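Side-chain contacts in Mlr6093 protein (Mesorhizobium loti, PDB 2QJ8), which probably acts as a zinc-dependent hydrolase of the succinylglutamate desuccinylase/aspartoacylase family, cleaving linear amide or ester bonds: residues K104-N107 against R108-P111; E120-A123 against D124-R128; L140-F143 against G144-W147; L252-S256 against S257-K261. All coordinates share one frame; numbering follows the deposited sequence.

Interaction 1 (K104-N107 against R108-P111); sequences KNLN and RVFP
The Arg-108 guanidinium, described here in one of its two deposited conformers, has the backbone of Asn-105 over one face: Asn-105 N sits 3.1 Å above the plane, offset toward the rim. Both groups are donors, so this is contact without a hydrogen bond. Asn-105 CB packs against Arg-108 CG at 3.6 Å, and the amide is turned 64° from the guanidinium. At the edge of the Phe-110 ring, near its plane, lies Leu-106 O, 3.3 Å from Phe-110 CD1. The same carbonyl oxygen takes a weak bond from Val-109 N and has Val-109 CG2 beside it at 3.2 Å. With CG anti to the backbone N (chi1 174°), Asn-105 swings its amide forward along the chain, and OD1 accepts a weak bond from Asn-107 N at 3.2 Å while also receiving Asn-54 ND2. With an alanine here, Asn-107 N and Asn-54 ND2 would probably lose the acceptor they share. Lys-104 crosses Val-109 at about a right angle, CB to CG1 at 4.0 Å, before its NZ reaches Ser-117 and Glu-120. The turn from Asn-107 to Phe-110 is type I, its Phe-110 N to Asn-107 O bond weak, and a cis peptide leads into Pro-111. The consecutive Asn-107 and Arg-108 probably correspond to the Asn-Arg that binds substrate in aspartoacylases and other M14 relatives.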
loop_
_atom_site.group_PDB
_atom_site.type_symbol
_atom_site.label_atom_id
_atom_site.label_comp_id
_atom_site.label_asym_id
_atom_site.label_seq_id
_atom_site.Cartn_x
_atom_site.Cartn_y
_atom_site.Cartn_z
ATOM N N LYS A 104 10.572 12.518 -13.304
ATOM C CA LYS A 104 10.080 11.824 -14.491
ATOM C C LYS A 104 9.798 10.357 -14.250
ATOM O O LYS A 104 10.445 9.673 -13.442
ATOM C CB LYS A 104 11.045 11.989 -15.685
ATOM C CG LYS A 104 11.376 13.447 -16.033
ATOM C CD LYS A 104 12.378 13.621 -17.191
ATOM C CE LYS A 104 12.611 15.106 -17.436
ATOM N NZ LYS A 104 13.743 15.412 -18.362
ATOM N N ASN A 105 8.784 9.890 -14.951
ATOM C CA ASN A 105 8.387 8.488 -14.993
ATOM C C ASN A 105 9.281 7.900 -16.060
ATOM O O ASN A 105 9.167 8.221 -17.252
ATOM C CB ASN A 105 6.898 8.390 -15.318
ATOM C CG ASN A 105 6.395 6.969 -15.534
ATOM O OD1 ASN A 105 7.134 5.977 -15.554
ATOM N ND2 ASN A 105 5.091 6.871 -15.657
ATOM N N LEU A 106 10.218 7.088 -15.590
ATOM C CA LEU A 106 11.253 6.455 -16.394
ATOM C C LEU A 106 10.721 5.716 -17.632
ATOM O O LEU A 106 11.332 5.767 -18.709
ATOM C CB LEU A 106 12.075 5.511 -15.487
ATOM C CG LEU A 106 13.145 4.609 -16.096
ATOM C CD1 LEU A 106 14.175 5.473 -16.785
ATOM C CD2 LEU A 106 13.797 3.720 -15.014
ATOM N N ASN A 107 9.601 5.039 -17.450
ATOM C CA ASN A 107 8.933 4.306 -18.515
ATOM C C ASN A 107 8.462 5.233 -19.639
ATOM O O ASN A 107 8.754 4.936 -20.806
ATOM C CB ASN A 107 7.780 3.472 -17.936
ATOM C CG ASN A 107 7.122 2.563 -18.962
ATOM O OD1 ASN A 107 6.368 3.018 -19.825
ATOM N ND2 ASN A 107 7.351 1.260 -18.826
ATOM N N ARG A 108 7.810 6.360 -19.305
ATOM C CA ARG A 108 7.317 7.258 -20.371
ATOM C C ARG A 108 8.401 8.028 -21.122
ATOM O O ARG A 108 8.125 8.529 -22.223
ATOM C CB ARG A 108 6.156 8.211 -19.980
ATOM C CG ARG A 108 6.378 9.128 -18.813
ATOM C CD ARG A 108 5.490 10.397 -18.811
ATOM N NE ARG A 108 5.370 10.975 -17.459
ATOM C CZ ARG A 108 6.314 11.662 -16.790
ATOM N NH1 ARG A 108 7.534 11.900 -17.301
ATOM N NH2 ARG A 108 6.046 12.093 -15.554
ATOM N N VAL A 109 9.632 8.091 -20.592
ATOM C CA VAL A 109 10.730 8.812 -21.289
ATOM C C VAL A 109 11.556 7.973 -22.285
ATOM O O VAL A 109 12.358 8.548 -23.006
ATOM C CB VAL A 109 11.683 9.527 -20.308
ATOM C CG1 VAL A 109 10.874 10.376 -19.318
ATOM C CG2 VAL A 109 12.571 8.550 -19.608
ATOM N N PHE A 110 11.370 6.647 -22.345
ATOM C CA PHE A 110 12.101 5.792 -23.320
ATOM C C PHE A 110 11.910 6.304 -24.744
ATOM O O PHE A 110 10.821 6.745 -25.063
ATOM C CB PHE A 110 11.669 4.307 -23.277
ATOM C CG PHE A 110 12.485 3.457 -22.343
ATOM C CD1 PHE A 110 12.304 3.564 -20.970
ATOM C CD2 PHE A 110 13.382 2.535 -22.832
ATOM C CE1 PHE A 110 13.025 2.799 -20.087
ATOM C CE2 PHE A 110 14.111 1.732 -21.978
ATOM C CZ PHE A 110 13.940 1.863 -20.586
ATOM N N PRO A 111 12.962 6.252 -25.593
ATOM C CA PRO A 111 14.293 5.698 -25.376
ATOM C C PRO A 111 15.306 6.637 -24.670
ATOM O O PRO A 111 16.499 6.357 -24.689
ATOM C CB PRO A 111 14.726 5.377 -26.811
ATOM C CG PRO A 111 14.220 6.581 -27.564
ATOM C CD PRO A 111 12.886 6.908 -26.915
#

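Interaction 2 (E120-A123 against D124-R128)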
loop_
_atom_site.group_PDB
_atom_site.type_symbol
_atom_site.label_atom_id
_atom_site.label_comp_id
_atom_site.label_asym_id
_atom_site.label_seq_id
_atom_site.Cartn_x
_atom_site.Cartn_y
_atom_site.Cartn_z
ATOM N N GLU A 120 16.235 10.004 -18.204
ATOM C CA GLU A 120 16.559 9.918 -19.632
ATOM C C GLU A 120 17.864 9.165 -19.899
ATOM O O GLU A 120 17.951 8.428 -20.891
ATOM C CB GLU A 120 16.651 11.319 -20.240
ATOM C CG GLU A 120 15.392 12.165 -20.097
ATOM C CD GLU A 120 15.589 13.506 -20.705
ATOM O OE1 GLU A 120 15.411 13.627 -21.933
ATOM O OE2 GLU A 120 15.912 14.450 -19.959
ATOM N N ARG A 121 18.874 9.352 -19.031
ATOM C CA ARG A 121 20.139 8.597 -19.144
ATOM C C ARG A 121 19.947 7.116 -18.789
ATOM O O ARG A 121 20.583 6.252 -19.407
ATOM C CB ARG A 121 21.270 9.209 -18.300
ATOM C CG ARG A 121 21.590 10.664 -18.663
ATOM C CD ARG A 121 22.937 11.157 -18.087
ATOM N NE ARG A 121 23.005 11.074 -16.628
ATOM C CZ ARG A 121 22.405 11.897 -15.773
ATOM N NH1 ARG A 121 21.652 12.891 -16.191
ATOM N NH2 ARG A 121 22.559 11.718 -14.473
ATOM N N ILE A 122 19.085 6.815 -17.807
ATOM C CA ILE A 122 18.776 5.418 -17.465
ATOM C C ILE A 122 18.116 4.730 -18.660
ATOM O O ILE A 122 18.527 3.629 -19.038
ATOM C CB ILE A 122 17.876 5.270 -16.204
ATOM C CG1 ILE A 122 18.631 5.783 -14.953
ATOM C CG2 ILE A 122 17.449 3.733 -15.996
ATOM C CD1 ILE A 122 17.763 6.078 -13.771
ATOM N N ALA A 123 17.120 5.405 -19.244
ATOM C CA ALA A 123 16.368 4.903 -20.395
ATOM C C ALA A 123 17.311 4.699 -21.597
ATOM O O ALA A 123 17.247 3.663 -22.247
ATOM C CB ALA A 123 15.212 5.855 -20.744
ATOM N N ASP A 124 18.193 5.668 -21.852
ATOM C CA ASP A 124 19.219 5.570 -22.888
ATOM C C ASP A 124 20.182 4.384 -22.716
ATOM O O ASP A 124 20.495 3.732 -23.709
ATOM C CB ASP A 124 19.997 6.874 -22.956
ATOM C CG ASP A 124 21.076 6.853 -24.009
ATOM O OD1 ASP A 124 20.759 6.846 -25.207
ATOM O OD2 ASP A 124 22.246 6.820 -23.615
ATOM N N ALA A 125 20.599 4.093 -21.470
ATOM C CA ALA A 125 21.500 2.992 -21.151
ATOM C C ALA A 125 20.864 1.646 -21.437
ATOM O O ALA A 125 21.513 0.783 -22.011
ATOM C CB ALA A 125 21.924 3.041 -19.659
ATOM N N ILE A 126 19.600 1.482 -21.034
ATOM C CA ILE A 126 18.828 0.252 -21.260
ATOM C C ILE A 126 18.578 0.053 -22.759
ATOM O O ILE A 126 18.675 -1.072 -23.273
ATOM C CB ILE A 126 17.474 0.277 -20.460
ATOM C CG1 ILE A 126 17.751 0.211 -18.945
ATOM C CG2 ILE A 126 16.555 -0.867 -20.874
ATOM C CD1 ILE A 126 16.570 0.648 -18.070
ATOM N N SER A 127 18.255 1.147 -23.429
ATOM C CA SER A 127 17.965 1.174 -24.860
ATOM C C SER A 127 19.165 0.891 -25.747
ATOM O O SER A 127 19.008 0.257 -26.788
ATOM C CB SER A 127 17.334 2.512 -25.256
ATOM O OG SER A 127 16.129 2.725 -24.522
ATOM N N ARG A 128 20.346 1.366 -25.358
ATOM C CA ARG A 128 21.561 1.093 -26.116
ATOM C C ARG A 128 22.190 -0.283 -25.842
ATOM O O ARG A 128 22.676 -0.929 -26.779
ATOM C CB ARG A 128 22.572 2.227 -25.942
ATOM C CG ARG A 128 22.181 3.450 -26.731
ATOM C CD ARG A 128 22.880 4.709 -26.305
ATOM N NE ARG A 128 24.340 4.631 -26.403
ATOM C CZ ARG A 128 25.189 5.584 -25.987
ATOM N NH1 ARG A 128 24.731 6.704 -25.436
ATOM N NH2 ARG A 128 26.515 5.419 -26.115
HETATM O O HOH W 1 22.878 6.899 -20.894
#
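Ser-127 turns its hydroxyl back along the helix toward Ala-123: OG stands beside its own backbone N, anti to the carbonyl carbon (chi1 -59°), and gives a bond of 2.7 Å to Ala-123 O. Ser-127 N donates to the same oxygen at 3.0 Å, and the two donors arrive from opposite faces of the carbonyl plane, so this oxygen is held twice. Ile-122 and Ile-126 share nearly the same torsions and therefore lie side by side, pointing the same way, with Ile-122 CG2 3.8 Å from Ile-126 CD1. With CG anti to the backbone N (chi1 -180°), Asp-124 brings OD2 to a water and to Arg-128. The water donates to Asp-124 OD2 and to Arg-121 O, 2.8 Å from each, linking the carboxylate to the preceding turn. On its syn lone pair, OD2 also meets Arg-128 NH1 in a salt bridge of 3.1 Å one turn further on. Arg-121 itself reaches Gly-116 O and forms a salt bridge with Asp-29. All this belongs to helix 118-129, whose apolar side rests on two strands, with Ala-125 and Ile-126 against Leu-22 of strand 16-24 and Ile-122 against Leu-33 and Leu-35 of strand 33-42.

Interaction 3 (L140-F143 against G144-W147); sequences LHSF and GPTW
Phe-143 and Trp-147 form a T-shaped (edge-to-face) pair across a type I beta turn, Gly-144 to Trp-147, that carries the chain from strand 136-144 into strand 147-149. Gly-144 comes first, with phi 155°; a CB built on it would fall 2.7 Å from Phe-143 O and clash, so this bend suits a residue without a side chain. Gly-144 N donates to a water at 3.0 Å, and that water is also hydrogen-bonded to Ser-142 OG, joining strand to turn. Next comes Pro-145, whose CD edges up to Ser-142 OG at 4.4 Å. Ser-142 itself also touches His-55 and Glu-58, which fit the His-x-x-Glu pattern of M14 zinc hydrolases, and His-141, paired through ND1 with Glu-206, probably corresponds to the family's second zinc histidine, so the turn probably lies near the active site. The chain then rounds Thr-146, and Trp-147 N closes the turn on Gly-144 O at 3.1 Å. The indole leaves beside its own backbone N (chi1 -73°), which presents its face to the edge of the Phe-143 ring. Both side chains also touch Ala-310 of strand 306-312. The ring planes stand 83° apart, and the centroids of the phenyl and the five-membered ring are 5.2 Å apart. Trp-147 CB lies at the phenyl edge, in its plane, and Phe-143 CE2 points at the indole face, 3.8 Å from Trp-147 CD2.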
loop_
_atom_site.group_PDB
_atom_site.type_symbol
_atom_site.label_atom_id
_atom_site.label_comp_id
_atom_site.label_asym_id
_atom_site.label_seq_id
_atom_site.Cartn_x
_atom_site.Cartn_y
_atom_site.Cartn_z
ATOM N N LEU A 140 7.650 -6.244 -14.907
ATOM C CA LEU A 140 6.943 -6.571 -13.670
ATOM C C LEU A 140 6.518 -5.189 -13.145
ATOM O O LEU A 140 7.271 -4.496 -12.456
ATOM C CB LEU A 140 7.846 -7.367 -12.734
ATOM C CG LEU A 140 8.544 -8.576 -13.401
ATOM C CD1 LEU A 140 9.481 -9.269 -12.429
ATOM C CD2 LEU A 140 7.558 -9.602 -14.022
ATOM N N HIS A 141 5.291 -4.809 -13.520
ATOM C CA HIS A 141 4.805 -3.414 -13.447
ATOM C C HIS A 141 3.949 -3.044 -12.227
ATOM O O HIS A 141 3.152 -3.848 -11.718
ATOM C CB HIS A 141 4.046 -3.124 -14.737
ATOM C CG HIS A 141 3.558 -1.719 -14.872
ATOM N ND1 HIS A 141 2.238 -1.372 -14.670
ATOM C CD2 HIS A 141 4.211 -0.570 -15.182
ATOM C CE1 HIS A 141 2.101 -0.066 -14.843
ATOM N NE2 HIS A 141 3.283 0.444 -15.156
ATOM N N SER A 142 4.170 -1.828 -11.742
ATOM C CA SER A 142 3.451 -1.337 -10.602
ATOM C C SER A 142 2.170 -0.725 -11.081
ATOM O O SER A 142 2.205 0.286 -11.748
ATOM C CB SER A 142 4.252 -0.265 -9.887
ATOM O OG SER A 142 3.504 0.226 -8.786
ATOM N N PHE A 143 1.044 -1.341 -10.764
ATOM C CA PHE A 143 -0.236 -0.758 -11.161
ATOM C C PHE A 143 -0.462 0.541 -10.348
ATOM O O PHE A 143 -0.880 1.564 -10.908
ATOM C CB PHE A 143 -1.360 -1.768 -10.955
ATOM C CG PHE A 143 -2.631 -1.379 -11.623
ATOM C CD1 PHE A 143 -2.770 -1.542 -12.999
ATOM C CD2 PHE A 143 -3.675 -0.827 -10.899
ATOM C CE1 PHE A 143 -3.922 -1.191 -13.633
ATOM C CE2 PHE A 143 -4.840 -0.461 -11.537
ATOM C CZ PHE A 143 -4.960 -0.658 -12.910
ATOM N N GLY A 144 -0.125 0.496 -9.056
ATOM C CA GLY A 144 -0.230 1.645 -8.136
ATOM C C GLY A 144 -0.365 1.054 -6.743
ATOM O O GLY A 144 -1.192 0.156 -6.580
ATOM N N PRO A 145 0.440 1.511 -5.728
ATOM C CA PRO A 145 0.276 0.930 -4.353
ATOM C C PRO A 145 -1.003 1.352 -3.629
ATOM O O PRO A 145 -1.320 0.831 -2.573
ATOM C CB PRO A 145 1.467 1.463 -3.551
ATOM C CG PRO A 145 2.132 2.390 -4.372
ATOM C CD PRO A 145 1.467 2.565 -5.726
ATOM N N THR A 146 -1.694 2.340 -4.178
ATOM C CA THR A 146 -2.989 2.761 -3.685
ATOM C C THR A 146 -4.131 1.982 -4.361
ATOM O O THR A 146 -5.304 2.297 -4.144
ATOM C CB THR A 146 -3.177 4.224 -3.959
ATOM O OG1 THR A 146 -3.115 4.468 -5.367
ATOM C CG2 THR A 146 -2.143 5.073 -3.205
ATOM N N TRP A 147 -3.802 0.996 -5.200
ATOM C CA TRP A 147 -4.783 0.171 -5.875
ATOM C C TRP A 147 -4.566 -1.278 -5.487
ATOM O O TRP A 147 -3.461 -1.669 -5.134
ATOM C CB TRP A 147 -4.601 0.212 -7.386
ATOM C CG TRP A 147 -4.996 1.421 -8.090
ATOM C CD1 TRP A 147 -4.218 2.524 -8.324
ATOM C CD2 TRP A 147 -6.245 1.663 -8.740
ATOM N NE1 TRP A 147 -4.917 3.441 -9.065
ATOM C CE2 TRP A 147 -6.162 2.933 -9.347
ATOM C CE3 TRP A 147 -7.427 0.931 -8.873
ATOM C CZ2 TRP A 147 -7.230 3.494 -10.059
ATOM C CZ3 TRP A 147 -8.473 1.472 -9.589
ATOM C CH2 TRP A 147 -8.372 2.745 -10.173
HETATM O O HOH W 2 1.846 -0.980 -7.273
#

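Interaction 4 (L252-S256 against S257-K261); sequences LETTS and SDQLK
Asp-258 OD2 is gripped by three donors. Thr-255 N comes in almost straight, 2.9 Å from OD2 with an N-H...O angle of 172°, on the anti lone pair. Thr-255 OG1 donates to the same oxygen over a longer 3.3 Å, from well above the carboxylate plane. The third is a water 2.9 Å from Asp-258 OD2, which also donates to Glu-253 O and so ties the carboxylate to the strand before the turn. Thr-255 can use both its N-H and its hydroxyl because OG1 sits between the backbone N and the carbonyl carbon (chi1 63°), on the side where OD2 lies. The backbone answers in the other direction: Asp-258 N donates to Thr-255 O at 2.9 Å, and Gln-259 N to Ser-256 O at 3.2 Å. Together these bonds close the short 3-10 turn that interrupts strand 250-261. Gln-259 then sends its amide to Glu-322 and Trp-182. The other carboxylate oxygen, Asp-258 OD1, makes a salt bridge with Arg-328 NE of strand 322-329. Replacing the carboxylate by an alanine is likely to take the acceptor from Thr-255 N and OG1 and this charge partner from Arg-328 NE, leaving the turn less firmly held. With the Arg-328 guanidinium on one oxygen and N-H, hydroxyl and water on the other, the carboxylate is probably kept ionised, and it joins the break in the strand to its antiparallel neighbour.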
loop_
_atom_site.group_PDB
_atom_site.type_symbol
_atom_site.label_atom_id
_atom_site.label_comp_id
_atom_site.label_asym_id
_atom_site.label_seq_id
_atom_site.Cartn_x
_atom_site.Cartn_y
_atom_site.Cartn_z
ATOM N N LEU A 252 -10.828 -10.711 -20.184
ATOM C CA LEU A 252 -11.788 -9.640 -19.933
ATOM C C LEU A 252 -11.364 -8.404 -20.710
ATOM O O LEU A 252 -10.234 -8.333 -21.173
ATOM C CB LEU A 252 -11.826 -9.339 -18.423
ATOM C CG LEU A 252 -12.172 -10.470 -17.440
ATOM C CD1 LEU A 252 -12.163 -9.960 -15.975
ATOM C CD2 LEU A 252 -13.508 -11.105 -17.768
ATOM N N GLU A 253 -12.294 -7.471 -20.895
ATOM C CA GLU A 253 -11.996 -6.187 -21.538
ATOM C C GLU A 253 -12.626 -5.067 -20.746
ATOM O O GLU A 253 -13.682 -5.253 -20.127
ATOM C CB GLU A 253 -12.430 -6.109 -23.018
ATOM C CG GLU A 253 -13.877 -6.139 -23.264
ATOM C CD GLU A 253 -14.221 -6.165 -24.748
ATOM O OE1 GLU A 253 -13.351 -5.867 -25.600
ATOM O OE2 GLU A 253 -15.379 -6.488 -25.046
ATOM N N THR A 254 -11.978 -3.913 -20.809
ATOM C CA THR A 254 -12.453 -2.717 -20.117
ATOM C C THR A 254 -12.505 -1.583 -21.120
ATOM O O THR A 254 -11.562 -1.365 -21.873
ATOM C CB THR A 254 -11.616 -2.338 -18.867
ATOM O OG1 THR A 254 -12.041 -1.061 -18.376
ATOM C CG2 THR A 254 -10.177 -2.243 -19.159
ATOM N N THR A 255 -13.667 -0.910 -21.146
ATOM C CA THR A 255 -13.962 0.241 -22.038
ATOM C C THR A 255 -14.221 1.445 -21.137
ATOM O O THR A 255 -14.333 1.280 -19.918
ATOM C CB THR A 255 -15.187 -0.023 -22.991
ATOM O OG1 THR A 255 -16.394 -0.212 -22.228
ATOM C CG2 THR A 255 -14.928 -1.249 -23.878
ATOM N N SER A 256 -14.332 2.643 -21.722
ATOM C CA SER A 256 -14.501 3.884 -20.924
ATOM C C SER A 256 -15.621 3.882 -19.888
ATOM O O SER A 256 -15.406 4.363 -18.782
ATOM C CB SER A 256 -14.592 5.121 -21.811
ATOM O OG SER A 256 -13.279 5.473 -22.207
ATOM N N SER A 257 -16.761 3.270 -20.193
ATOM C CA SER A 257 -17.862 3.183 -19.211
ATOM C C SER A 257 -17.546 2.299 -17.949
ATOM O O SER A 257 -18.262 2.376 -16.940
ATOM C CB SER A 257 -19.141 2.715 -19.885
ATOM O OG SER A 257 -18.985 1.435 -20.432
ATOM N N ASP A 258 -16.487 1.482 -18.041
ATOM C CA ASP A 258 -16.031 0.611 -16.983
ATOM C C ASP A 258 -15.001 1.266 -16.064
ATOM O O ASP A 258 -14.628 0.665 -15.056
ATOM C CB ASP A 258 -15.364 -0.629 -17.578
ATOM C CG ASP A 258 -16.281 -1.478 -18.399
ATOM O OD1 ASP A 258 -17.372 -1.798 -17.916
ATOM O OD2 ASP A 258 -15.863 -1.909 -19.500
ATOM N N GLN A 259 -14.508 2.451 -16.435
ATOM C CA GLN A 259 -13.517 3.181 -15.657
ATOM C C GLN A 259 -14.269 4.192 -14.819
ATOM O O GLN A 259 -14.628 5.256 -15.301
ATOM C CB GLN A 259 -12.516 3.878 -16.582
ATOM C CG GLN A 259 -11.685 2.906 -17.421
ATOM C CD GLN A 259 -10.976 3.601 -18.554
ATOM O OE1 GLN A 259 -11.010 3.140 -19.683
ATOM N NE2 GLN A 259 -10.386 4.750 -18.268
ATOM N N LEU A 260 -14.519 3.849 -13.560
ATOM C CA LEU A 260 -15.303 4.700 -12.687
ATOM C C LEU A 260 -14.403 5.786 -12.036
ATOM O O LEU A 260 -13.305 5.506 -11.554
ATOM C CB LEU A 260 -16.056 3.842 -11.660
ATOM C CG LEU A 260 -16.929 2.713 -12.225
ATOM C CD1 LEU A 260 -17.537 1.957 -11.075
ATOM C CD2 LEU A 260 -18.032 3.239 -13.134
ATOM N N LYS A 261 -14.905 7.015 -12.040
ATOM C CA LYS A 261 -14.200 8.190 -11.528
ATOM C C LYS A 261 -15.020 8.870 -10.427
ATOM O O LYS A 261 -16.230 8.727 -10.377
ATOM C CB LYS A 261 -13.951 9.185 -12.674
ATOM C CG LYS A 261 -13.015 8.672 -13.795
ATOM C CD LYS A 261 -13.074 9.568 -15.036
HETATM O O HOH W 3 -16.131 -4.023 -21.418
#

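In the fold
Interactions 1, 2 and 3 follow one another along the chain, all within the catalytic domain, and interaction 4 comes much later. Interactions 1 and 2 touch, their centres about 9 Å apart: Lys-104 NZ bridges to Glu-120 OE2 at 2.9 Å, and the Phe-110 ring packs against Ala-123 and Ser-127, fixing the 104-111 loop to helix 118-129. Strand 136-144, which carries interaction 3, follows that helix; the centre of interaction 3 is about 16 Å from that of interaction 1. Interaction 4 lies on strand 250-261, about 34 Å between centres from interaction 2 and on the opposite side of the chain's centre. The four thus run from the helix-covered flank, past interaction 3, the nearest to the chain's centre, to the strand-rich later part.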